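Local structure of methionyl-tRNA formyltransferase (Clostridium thermocellum, 1ZGH) at residues A[170-173]-A[174-178]. The protein probably transfers a formyl group from 10-formyltetrahydrofolate to the amino group of methionine carried by initiator tRNA. Residues are numbered along the deposited sequence; the frame is centred on the assembly and turned at random.
Sequences DMIP and ELLTK
T177 folds its hydroxyl back onto the turn before it and donates from OG1 to the carbonyl oxygen P173 O at 2.6 Å. The same oxygen takes the backbone amide T177 N at 3.0 Å, and the two donors approach from opposite faces of the carbonyl plane. That N-H...O bond is bent, 137° at the hydrogen. OG1 lies beside its own backbone N (chi1 -56°), which puts the hydroxyl next to that carbonyl; together with the amide it gives P173 O two bonds from one residue. One and two residues earlier, L176 N to I172 O (3.0 Å) and L175 N to M171 O (2.9 Å) are almost straight. On the buried face I172 and L176 lie side by side and point the same way; the CG2 branch of I172 meets CD1 of L176 at 3.7 Å. That methyl stands anti to the backbone N of I172, which turns it along the helix toward the next turn. On the polar flank E174 OE2 has a long salt bridge of 3.6 Å to K178 NZ, while its OE1 pairs with R148. R148 also binds D170 OD1, and this shared arginine would offset the repulsion expected between the two acids. P173 brings no N-H, and the helix kinks there. M171, I172 and L175 turn inward onto strands 80-83, 100-104 and 144-151, L175 covering V101 and F145; L176 packs on Y80 of strand 80-83 and on Y57 of strand 57-62. This is i to i+4 packing in the last turns of an amphipathic helix, 156-178, laid against the mixed sheet of the formyltransferase domain.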
loop_
_atom_site.group_PDB
_atom_site.type_symbol
_atom_site.label_atom_id
_atom_site.label_comp_id
_atom_site.label_asym_id
_atom_site.label_seq_id
_atom_site.Cartn_x
_atom_site.Cartn_y
_atom_site.Cartn_z
ATOM N N ASP A 170 -5.427 -0.604 14.639
ATOM C CA ASP A 170 -6.561 -1.536 14.734
ATOM C C ASP A 170 -6.181 -2.954 14.298
ATOM O O ASP A 170 -6.294 -3.897 15.091
ATOM C CB ASP A 170 -7.721 -0.989 13.896
ATOM C CG ASP A 170 -8.940 -1.912 13.869
ATOM O OD1 ASP A 170 -9.899 -1.574 13.130
ATOM O OD2 ASP A 170 -8.966 -2.958 14.577
HETATM N N MSE A 171 -5.695 -3.111 13.071
HETATM C CA MSE A 171 -5.520 -4.438 12.498
HETATM C C MSE A 171 -4.388 -5.274 13.127
HETATM O O MSE A 171 -4.613 -6.434 13.482
HETATM C CB MSE A 171 -5.380 -4.365 10.979
HETATM C CG MSE A 171 -6.584 -3.705 10.323
HETATM SE SE MSE A 171 -6.458 -3.711 8.388
HETATM C CE MSE A 171 -7.188 -5.507 8.012
ATOM N N ILE A 172 -3.194 -4.702 13.234
ATOM C CA ILE A 172 -2.063 -5.385 13.826
ATOM C C ILE A 172 -2.350 -5.804 15.289
ATOM O O ILE A 172 -2.208 -6.968 15.605
ATOM C CB ILE A 172 -0.719 -4.622 13.619
ATOM C CG1 ILE A 172 -0.291 -4.775 12.146
ATOM C CG2 ILE A 172 0.399 -5.217 14.501
ATOM C CD1 ILE A 172 0.969 -4.027 11.744
ATOM N N PRO A 173 -2.802 -4.883 16.160
ATOM C CA PRO A 173 -3.183 -5.309 17.525
ATOM C C PRO A 173 -4.207 -6.455 17.597
ATOM O O PRO A 173 -4.067 -7.372 18.421
ATOM C CB PRO A 173 -3.758 -4.033 18.138
ATOM C CG PRO A 173 -3.066 -2.947 17.406
ATOM C CD PRO A 173 -2.976 -3.433 15.989
ATOM N N GLU A 174 -5.225 -6.402 16.754
ATOM C CA GLU A 174 -6.233 -7.468 16.696
ATOM C C GLU A 174 -5.640 -8.799 16.243
ATOM O O GLU A 174 -5.855 -9.851 16.885
ATOM C CB GLU A 174 -7.383 -7.079 15.761
ATOM C CG GLU A 174 -8.272 -8.271 15.379
ATOM C CD GLU A 174 -9.722 -8.025 15.694
ATOM O OE1 GLU A 174 -10.559 -8.086 14.764
ATOM O OE2 GLU A 174 -10.015 -7.779 16.885
ATOM N N LEU A 175 -4.911 -8.759 15.135
ATOM C CA LEU A 175 -4.202 -9.946 14.642
ATOM C C LEU A 175 -3.312 -10.616 15.692
ATOM O O LEU A 175 -3.396 -11.835 15.882
ATOM C CB LEU A 175 -3.344 -9.614 13.423
ATOM C CG LEU A 175 -2.646 -10.819 12.777
ATOM C CD1 LEU A 175 -3.628 -11.612 11.955
ATOM C CD2 LEU A 175 -1.479 -10.363 11.903
ATOM N N LEU A 176 -2.448 -9.840 16.342
ATOM C CA LEU A 176 -1.487 -10.405 17.320
ATOM C C LEU A 176 -2.198 -10.868 18.599
ATOM O O LEU A 176 -1.741 -11.784 19.265
ATOM C CB LEU A 176 -0.359 -9.402 17.651
ATOM C CG LEU A 176 0.490 -8.892 16.462
ATOM C CD1 LEU A 176 1.554 -7.865 16.890
ATOM C CD2 LEU A 176 1.142 -10.049 15.713
ATOM N N THR A 177 -3.333 -10.251 18.918
ATOM C CA THR A 177 -4.072 -10.590 20.130
ATOM C C THR A 177 -5.026 -11.764 19.947
ATOM O O THR A 177 -5.022 -12.700 20.759
ATOM C CB THR A 177 -4.851 -9.395 20.676
ATOM O OG1 THR A 177 -3.946 -8.312 20.883
ATOM C CG2 THR A 177 -5.495 -9.749 22.010
ATOM N N LYS A 178 -5.848 -11.709 18.913
ATOM C CA LYS A 178 -6.807 -12.767 18.663
ATOM C C LYS A 178 -6.200 -13.947 17.908
ATOM O O LYS A 178 -6.687 -15.067 18.029
ATOM C CB LYS A 178 -8.001 -12.234 17.898
ATOM C CG LYS A 178 -8.750 -11.140 18.636
ATOM C CD LYS A 178 -9.990 -10.734 17.848
ATOM C CE LYS A 178 -11.105 -10.186 18.737
ATOM N NZ LYS A 178 -12.449 -10.210 18.040
#